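Local coordinates for death domain of TUBE (Drosophila melanogaster, PDB 1D2Z), which recruits the kinase Pelle to the plasma membrane through paired death domains, and so relays the Toll signal that sets embryonic dorsoventral polarity, at residues 36-44 and 56-64; 106-114 and 123-131. One frame throughout, in Å; residues are numbered along the deposited sequence.

Both contacts belong to the one helical bundle of the Tube death domain, and they follow each other in series: contact 1 closes before contact 2 opens. Their centres lie about 17 Å apart. Contact 1 is partly buried and joins the end of helix 31-38 and the loop after it to helix 56-59 and the turn beyond; contact 2 is fully buried, nearer the middle of the chain, and pairs helix 107-116 with helix 120-130. Helix 107-116 is the common wall, since Leu113 and Val109 also pack on Ile38, Ile39, Pro40 and Met43. Contact 1 thus packs, through this helix, against the core of the death domain by which Tube binds Pelle.

Contact 1 of 2, residues 36-44 and 56-64; sequences MSIIPKGMD and FPAEIKKGF
Pro40 and Phe64 bring together, by a single backbone bridge, the loop leaving helix 31-38 and the turn following the short helix 56-59, two irregular parts of the death-domain bundle. Within the bridge a hydrogen bond runs from Lys41 N to Gly63 O (2.8 Å, 160° at the hydrogen). Gly63 suits this place because at its backbone angles any CB would collide with the carbonyl O of Lys62.

The apolar part centres on Pro40, whose CB lies 3.8 Å from Glu59 CB and whose CG approaches Phe56 CE1. Phe56, its CG trans to the backbone N (chi1 -174°), brings CZ within 3.9 Å of Ile38 CB, while Ile60 CG2 lies over one face of the ring. Both aromatic rings turn an edge to Ile38 O, which lies 3.3 Å from Phe56 CE1 and near Phe64 CD1. Leu113 of helix 107-116 backs Pro40.

Charge gathers at the other end, where a bend at chi3 (-69°) helps carry Lys62 NZ to Gly42 O (2.8 Å), above the carbonyl plane. Glu59 OE1 holds the same ammonium in a salt bridge, met on its syn side. With Glu59 replaced by an alanine, the Lys62 ammonium would probably lose its carboxylate mate and be freer to swing off Gly42. The second carboxylate oxygen, Glu59 OE2, accepts from a water at 2.9 Å, and that water accepts in turn from Asp44 N.

Contact 2 of 2, residues 106-114 and 123-131; sequences TVGVLLQLL and ADFVALDFL
Two consecutive helices of the death-domain bundle, 107-116 and 120-130, pack here with their short segments running roughly antiparallel (146°) and their axes 9.4 Å apart at closest approach. Val126 is the knob, set in a hole formed by Val107, Leu110, Leu111 and Leu114, and its two methyls divide the work. CG1, trans to the backbone N (chi1 169°), faces Leu111 CB and meets Val107 CG1 at 3.7 Å, the two valine side chains lying alongside and pointing opposite ways. CG2 turns to Leu110 and Leu114, with Leu114 CD1 coming in at about a right angle, 3.8 Å away, and Leu110 CD2 touching it as well. A branched but compact valine fits because it offers a methyl to each half of the hole.

Towards the connection between the helices the small Ala123 lets the backbones come close: its CB lies 3.9 Å from Leu114 CB, and the nearest CA atoms of the two segments belong to this pair. Leu111 forks over the neighbouring turn, laying CD1 near Ala123 O (3.5 Å) and sending CD2 to Leu131 CD1 (3.7 Å). At the far end Val107 CG1 meets Leu131 CD2 tip to tip, and it also lies at the edge of the Phe130 ring, which itself makes an edge-to-face pair with Tyr5. Leu22 of helix 16-27 and Leu35 of helix 31-38 touch Leu110, tying the pair to earlier helices. No hydrogen bond crosses between the segments; interlocked aliphatic side chains hold them together, as is typical of the hydrophobic core of the death-domain six-helix bundle.

Contact 1 of 2, residues 36-44 and 56-64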
loop_
_atom_site.group_PDB
_atom_site.type_symbol
_atom_site.label_atom_id
_atom_site.label_comp_id
_atom_site.label_asym_id
_atom_site.label_seq_id
_atom_site.Cartn_x
_atom_site.Cartn_y
_atom_site.Cartn_z
ATOM N N MET B 36 -11.475 -3.576 -2.646
ATOM C CA MET B 36 -12.785 -4.182 -2.867
ATOM C C MET B 36 -13.903 -3.165 -3.008
ATOM O O MET B 36 -14.786 -3.318 -3.855
ATOM C CB MET B 36 -13.121 -5.166 -1.747
ATOM C CG MET B 36 -14.382 -5.987 -1.994
ATOM S SD MET B 36 -14.569 -7.327 -0.814
ATOM C CE MET B 36 -16.105 -8.073 -1.401
ATOM N N SER B 37 -13.820 -2.101 -2.214
ATOM C CA SER B 37 -14.822 -1.042 -2.206
ATOM C C SER B 37 -14.881 -0.189 -3.461
ATOM O O SER B 37 -15.922 0.392 -3.758
ATOM C CB SER B 37 -14.611 -0.135 -0.990
ATOM O OG SER B 37 -14.864 -0.845 0.211
ATOM N N ILE B 38 -13.770 -0.091 -4.188
ATOM C CA ILE B 38 -13.748 0.733 -5.390
ATOM C C ILE B 38 -13.836 -0.002 -6.724
ATOM O O ILE B 38 -13.784 0.630 -7.776
ATOM C CB ILE B 38 -12.536 1.691 -5.412
ATOM C CG1 ILE B 38 -11.232 0.912 -5.589
ATOM C CG2 ILE B 38 -12.504 2.515 -4.119
ATOM C CD1 ILE B 38 -10.087 1.762 -6.130
ATOM N N ILE B 39 -13.988 -1.325 -6.685
ATOM C CA ILE B 39 -14.096 -2.112 -7.919
ATOM C C ILE B 39 -15.362 -1.683 -8.654
ATOM O O ILE B 39 -16.469 -1.901 -8.166
ATOM C CB ILE B 39 -14.153 -3.622 -7.617
ATOM C CG1 ILE B 39 -12.801 -4.101 -7.081
ATOM C CG2 ILE B 39 -14.546 -4.404 -8.865
ATOM C CD1 ILE B 39 -12.842 -5.478 -6.452
ATOM N N PRO B 40 -15.208 -1.034 -9.821
ATOM C CA PRO B 40 -16.342 -0.565 -10.623
ATOM C C PRO B 40 -17.197 -1.723 -11.115
ATOM O O PRO B 40 -16.703 -2.829 -11.353
ATOM C CB PRO B 40 -15.661 0.151 -11.793
ATOM C CG PRO B 40 -14.323 0.559 -11.228
ATOM C CD PRO B 40 -13.937 -0.673 -10.472
ATOM N N LYS B 41 -18.491 -1.461 -11.245
ATOM C CA LYS B 41 -19.430 -2.468 -11.706
ATOM C C LYS B 41 -19.528 -2.441 -13.230
ATOM O O LYS B 41 -19.412 -1.383 -13.852
ATOM C CB LYS B 41 -20.807 -2.201 -11.092
ATOM C CG LYS B 41 -21.889 -3.185 -11.504
ATOM C CD LYS B 41 -23.250 -2.711 -11.023
ATOM C CE LYS B 41 -24.373 -3.495 -11.678
ATOM N NZ LYS B 41 -25.699 -2.883 -11.390
ATOM N N GLY B 42 -19.694 -3.620 -13.820
ATOM C CA GLY B 42 -19.850 -3.728 -15.260
ATOM C C GLY B 42 -18.759 -3.180 -16.158
ATOM O O GLY B 42 -19.048 -2.503 -17.148
ATOM N N MET B 43 -17.508 -3.472 -15.826
ATOM C CA MET B 43 -16.389 -3.021 -16.642
ATOM C C MET B 43 -16.163 -3.960 -17.820
ATOM O O MET B 43 -16.398 -5.166 -17.722
ATOM C CB MET B 43 -15.086 -3.006 -15.839
ATOM C CG MET B 43 -14.927 -1.903 -14.821
ATOM S SD MET B 43 -13.274 -2.010 -14.106
ATOM C CE MET B 43 -13.515 -3.322 -12.901
ATOM N N ASP B 44 -15.710 -3.391 -18.934
ATOM C CA ASP B 44 -15.363 -4.172 -20.111
ATOM C C ASP B 44 -13.888 -4.432 -19.803
ATOM O O ASP B 44 -13.002 -3.711 -20.262
ATOM C CB ASP B 44 -15.526 -3.326 -21.383
ATOM C CG ASP B 44 -15.235 -4.108 -22.666
ATOM O OD1 ASP B 44 -14.666 -5.221 -22.597
ATOM O OD2 ASP B 44 -15.570 -3.588 -23.755
ATOM N N PHE B 56 -11.315 5.503 -14.306
ATOM C CA PHE B 56 -12.067 5.283 -13.072
ATOM C C PHE B 56 -13.341 6.124 -12.945
ATOM O O PHE B 56 -14.399 5.594 -12.606
ATOM C CB PHE B 56 -11.165 5.476 -11.849
ATOM C CG PHE B 56 -11.827 5.128 -10.549
ATOM C CD1 PHE B 56 -12.046 3.800 -10.201
ATOM C CD2 PHE B 56 -12.231 6.127 -9.667
ATOM C CE1 PHE B 56 -12.656 3.473 -9.001
ATOM C CE2 PHE B 56 -12.840 5.806 -8.462
ATOM C CZ PHE B 56 -13.053 4.478 -8.128
ATOM N N PRO B 57 -13.247 7.451 -13.163
ATOM C CA PRO B 57 -14.434 8.306 -13.060
ATOM C C PRO B 57 -15.535 7.878 -14.037
ATOM O O PRO B 57 -16.708 7.863 -13.683
ATOM C CB PRO B 57 -13.882 9.690 -13.402
ATOM C CG PRO B 57 -12.498 9.623 -12.852
ATOM C CD PRO B 57 -12.036 8.276 -13.342
ATOM N N ALA B 58 -15.150 7.504 -15.252
ATOM C CA ALA B 58 -16.127 7.068 -16.244
ATOM C C ALA B 58 -16.732 5.716 -15.860
ATOM O O ALA B 58 -17.951 5.531 -15.931
ATOM C CB ALA B 58 -15.491 6.997 -17.624
ATOM N N GLU B 59 -15.883 4.799 -15.397
ATOM C CA GLU B 59 -16.328 3.463 -15.005
ATOM C C GLU B 59 -17.281 3.401 -13.812
ATOM O O GLU B 59 -18.174 2.552 -13.778
ATOM C CB GLU B 59 -15.129 2.541 -14.744
ATOM C CG GLU B 59 -14.327 2.167 -15.986
ATOM C CD GLU B 59 -15.173 1.537 -17.085
ATOM O OE1 GLU B 59 -16.088 0.742 -16.777
ATOM O OE2 GLU B 59 -14.917 1.837 -18.269
ATOM N N ILE B 60 -17.109 4.301 -12.845
ATOM C CA ILE B 60 -17.953 4.296 -11.651
ATOM C C ILE B 60 -19.372 4.834 -11.819
ATOM O O ILE B 60 -20.196 4.721 -10.906
ATOM C CB ILE B 60 -17.260 4.981 -10.458
ATOM C CG1 ILE B 60 -16.953 6.444 -10.778
ATOM C CG2 ILE B 60 -15.999 4.208 -10.089
ATOM C CD1 ILE B 60 -16.224 7.179 -9.668
ATOM N N LYS B 61 -19.667 5.393 -12.990
ATOM C CA LYS B 61 -21.005 5.910 -13.271
ATOM C C LYS B 61 -21.985 4.736 -13.226
ATOM O O LYS B 61 -23.159 4.901 -12.890
ATOM C CB LYS B 61 -21.046 6.587 -14.644
ATOM C CG LYS B 61 -20.115 7.785 -14.769
ATOM C CD LYS B 61 -20.310 8.512 -16.089
ATOM C CE LYS B 61 -19.337 9.680 -16.240
ATOM N NZ LYS B 61 -19.507 10.709 -15.175
ATOM N N LYS B 62 -21.469 3.546 -13.524
ATOM C CA LYS B 62 -22.258 2.321 -13.508
ATOM C C LYS B 62 -22.333 1.736 -12.099
ATOM O O LYS B 62 -22.894 0.659 -11.894
ATOM C CB LYS B 62 -21.662 1.308 -14.488
ATOM C CG LYS B 62 -21.830 1.720 -15.950
ATOM C CD LYS B 62 -21.057 0.821 -16.902
ATOM C CE LYS B 62 -19.557 1.009 -16.746
ATOM N NZ LYS B 62 -18.789 0.216 -17.745
ATOM N N GLY B 63 -21.787 2.467 -11.129
ATOM C CA GLY B 63 -21.802 2.022 -9.743
ATOM C C GLY B 63 -20.662 1.090 -9.377
ATOM O O GLY B 63 -19.809 0.785 -10.208
ATOM N N PHE B 64 -20.653 0.643 -8.124
ATOM C CA PHE B 64 -19.621 -0.264 -7.630
ATOM C C PHE B 64 -20.122 -1.698 -7.564
ATOM O O PHE B 64 -21.289 -1.940 -7.262
ATOM C CB PHE B 64 -19.135 0.195 -6.253
ATOM C CG PHE B 64 -18.444 1.527 -6.281
ATOM C CD1 PHE B 64 -17.120 1.627 -6.698
ATOM C CD2 PHE B 64 -19.129 2.689 -5.937
ATOM C CE1 PHE B 64 -16.488 2.863 -6.777
ATOM C CE2 PHE B 64 -18.505 3.931 -6.014
ATOM C CZ PHE B 64 -17.182 4.017 -6.436
HETATM O O HOH W 1 -15.823 -0.524 -19.688
#

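Contact 2 of 2, residues 106-114 and 123-131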
loop_
_atom_site.group_PDB
_atom_site.type_symbol
_atom_site.label_atom_id
_atom_site.label_comp_id
_atom_site.label_asym_id
_atom_site.label_seq_id
_atom_site.Cartn_x
_atom_site.Cartn_y
_atom_site.Cartn_z
ATOM N N THR B 106 -8.706 -8.815 -14.529
ATOM C CA THR B 106 -7.369 -9.093 -15.037
ATOM C C THR B 106 -6.295 -8.344 -14.249
ATOM O O THR B 106 -6.603 -7.455 -13.453
ATOM C CB THR B 106 -7.253 -8.668 -16.512
ATOM O OG1 THR B 106 -7.634 -7.291 -16.635
ATOM C CG2 THR B 106 -8.154 -9.533 -17.403
ATOM N N VAL B 107 -5.037 -8.695 -14.508
ATOM C CA VAL B 107 -3.886 -8.072 -13.865
ATOM C C VAL B 107 -3.814 -6.569 -14.167
ATOM O O VAL B 107 -3.408 -5.778 -13.310
ATOM C CB VAL B 107 -2.560 -8.736 -14.325
ATOM C CG1 VAL B 107 -1.357 -7.965 -13.786
ATOM C CG2 VAL B 107 -2.499 -10.188 -13.852
ATOM N N GLY B 108 -4.195 -6.192 -15.388
ATOM C CA GLY B 108 -4.168 -4.796 -15.803
ATOM C C GLY B 108 -5.220 -3.977 -15.076
ATOM O O GLY B 108 -4.967 -2.837 -14.694
ATOM N N VAL B 109 -6.408 -4.557 -14.904
ATOM C CA VAL B 109 -7.491 -3.896 -14.191
ATOM C C VAL B 109 -7.119 -3.788 -12.713
ATOM O O VAL B 109 -7.348 -2.757 -12.088
ATOM C CB VAL B 109 -8.829 -4.653 -14.367
ATOM C CG1 VAL B 109 -9.836 -4.221 -13.312
ATOM C CG2 VAL B 109 -9.393 -4.383 -15.755
ATOM N N LEU B 110 -6.515 -4.843 -12.170
ATOM C CA LEU B 110 -6.096 -4.844 -10.769
ATOM C C LEU B 110 -5.068 -3.741 -10.519
ATOM O O LEU B 110 -5.216 -2.952 -9.588
ATOM C CB LEU B 110 -5.499 -6.196 -10.377
ATOM C CG LEU B 110 -4.701 -6.237 -9.065
ATOM C CD1 LEU B 110 -5.632 -6.074 -7.872
ATOM C CD2 LEU B 110 -3.927 -7.549 -8.968
ATOM N N LEU B 111 -4.049 -3.674 -11.374
ATOM C CA LEU B 111 -2.994 -2.674 -11.238
ATOM C C LEU B 111 -3.545 -1.252 -11.201
ATOM O O LEU B 111 -3.202 -0.479 -10.313
ATOM C CB LEU B 111 -1.964 -2.805 -12.367
ATOM C CG LEU B 111 -0.881 -1.715 -12.394
ATOM C CD1 LEU B 111 -0.091 -1.748 -11.099
ATOM C CD2 LEU B 111 0.053 -1.893 -13.592
ATOM N N GLN B 112 -4.409 -0.922 -12.153
ATOM C CA GLN B 112 -4.990 0.414 -12.215
ATOM C C GLN B 112 -5.886 0.730 -11.017
ATOM O O GLN B 112 -5.899 1.864 -10.537
ATOM C CB GLN B 112 -5.722 0.613 -13.539
ATOM C CG GLN B 112 -4.762 0.719 -14.707
ATOM C CD GLN B 112 -5.459 0.730 -16.046
ATOM O OE1 GLN B 112 -5.730 1.791 -16.610
ATOM N NE2 GLN B 112 -5.739 -0.455 -16.575
ATOM N N LEU B 113 -6.618 -0.268 -10.522
ATOM C CA LEU B 113 -7.464 -0.058 -9.344
ATOM C C LEU B 113 -6.582 0.117 -8.100
ATOM O O LEU B 113 -6.893 0.926 -7.232
ATOM C CB LEU B 113 -8.462 -1.205 -9.151
ATOM C CG LEU B 113 -9.595 -1.290 -10.189
ATOM C CD1 LEU B 113 -10.501 -2.465 -9.879
ATOM C CD2 LEU B 113 -10.408 0.005 -10.195
ATOM N N LEU B 114 -5.462 -0.606 -8.038
ATOM C CA LEU B 114 -4.544 -0.487 -6.901
ATOM C C LEU B 114 -3.990 0.937 -6.843
ATOM O O LEU B 114 -3.902 1.540 -5.771
ATOM C CB LEU B 114 -3.395 -1.493 -7.016
ATOM C CG LEU B 114 -3.744 -2.976 -6.856
ATOM C CD1 LEU B 114 -2.517 -3.827 -7.181
ATOM C CD2 LEU B 114 -4.220 -3.247 -5.438
ATOM N N ALA B 123 0.603 -2.294 -5.757
ATOM C CA ALA B 123 0.755 -1.863 -7.142
ATOM C C ALA B 123 2.183 -2.070 -7.661
ATOM O O ALA B 123 2.364 -2.534 -8.785
ATOM C CB ALA B 123 0.337 -0.398 -7.296
ATOM N N ASP B 124 3.182 -1.713 -6.851
ATOM C CA ASP B 124 4.596 -1.873 -7.230
ATOM C C ASP B 124 4.924 -3.351 -7.423
ATOM O O ASP B 124 5.682 -3.724 -8.323
ATOM C CB ASP B 124 5.535 -1.283 -6.161
ATOM C CG ASP B 124 5.442 0.235 -6.058
ATOM O OD1 ASP B 124 4.795 0.869 -6.920
ATOM O OD2 ASP B 124 6.009 0.797 -5.100
ATOM N N PHE B 125 4.350 -4.183 -6.558
ATOM C CA PHE B 125 4.552 -5.625 -6.620
ATOM C C PHE B 125 3.963 -6.184 -7.915
ATOM O O PHE B 125 4.603 -6.977 -8.600
ATOM C CB PHE B 125 3.901 -6.309 -5.416
ATOM C CG PHE B 125 3.936 -7.814 -5.485
ATOM C CD1 PHE B 125 5.120 -8.508 -5.237
ATOM C CD2 PHE B 125 2.794 -8.533 -5.817
ATOM C CE1 PHE B 125 5.162 -9.903 -5.321
ATOM C CE2 PHE B 125 2.826 -9.924 -5.903
ATOM C CZ PHE B 125 4.013 -10.610 -5.655
ATOM N N VAL B 126 2.742 -5.778 -8.240
ATOM C CA VAL B 126 2.089 -6.245 -9.456
ATOM C C VAL B 126 2.833 -5.770 -10.706
ATOM O O VAL B 126 2.993 -6.527 -11.667
ATOM C CB VAL B 126 0.603 -5.799 -9.511
ATOM C CG1 VAL B 126 0.012 -6.056 -10.898
ATOM C CG2 VAL B 126 -0.209 -6.552 -8.443
ATOM N N ALA B 127 3.309 -4.528 -10.682
ATOM C CA ALA B 127 4.032 -3.973 -11.827
ATOM C C ALA B 127 5.353 -4.697 -12.077
ATOM O O ALA B 127 5.625 -5.143 -13.192
ATOM C CB ALA B 127 4.282 -2.484 -11.628
ATOM N N LEU B 128 6.153 -4.832 -11.028
ATOM C CA LEU B 128 7.452 -5.484 -11.134
ATOM C C LEU B 128 7.381 -7.001 -11.305
ATOM O O LEU B 128 7.744 -7.534 -12.357
ATOM C CB LEU B 128 8.307 -5.141 -9.914
ATOM C CG LEU B 128 8.706 -3.673 -9.762
ATOM C CD1 LEU B 128 9.311 -3.424 -8.388
ATOM C CD2 LEU B 128 9.689 -3.302 -10.863
ATOM N N ASP B 129 6.875 -7.680 -10.282
ATOM C CA ASP B 129 6.783 -9.136 -10.275
ATOM C C ASP B 129 5.886 -9.773 -11.340
ATOM O O ASP B 129 6.279 -10.753 -11.969
ATOM C CB ASP B 129 6.368 -9.620 -8.880
ATOM C CG ASP B 129 6.620 -11.103 -8.674
ATOM O OD1 ASP B 129 5.730 -11.914 -9.010
ATOM O OD2 ASP B 129 7.703 -11.453 -8.162
ATOM N N PHE B 130 4.684 -9.236 -11.533
ATOM C CA PHE B 130 3.750 -9.793 -12.516
ATOM C C PHE B 130 3.968 -9.340 -13.961
ATOM O O PHE B 130 3.924 -10.154 -14.887
ATOM C CB PHE B 130 2.300 -9.463 -12.142
ATOM C CG PHE B 130 1.779 -10.191 -10.932
ATOM C CD1 PHE B 130 2.636 -10.825 -10.040
ATOM C CD2 PHE B 130 0.411 -10.214 -10.672
ATOM C CE1 PHE B 130 2.140 -11.467 -8.908
ATOM C CE2 PHE B 130 -0.096 -10.854 -9.540
ATOM C CZ PHE B 130 0.771 -11.481 -8.658
ATOM N N LEU B 131 4.174 -8.039 -14.150
ATOM C CA LEU B 131 4.325 -7.469 -15.486
ATOM C C LEU B 131 5.736 -7.114 -15.934
ATOM O O LEU B 131 5.941 -6.783 -17.103
ATOM C CB LEU B 131 3.441 -6.224 -15.605
ATOM C CG LEU B 131 1.938 -6.409 -15.394
ATOM C CD1 LEU B 131 1.269 -5.058 -15.190
ATOM C CD2 LEU B 131 1.340 -7.141 -16.586
#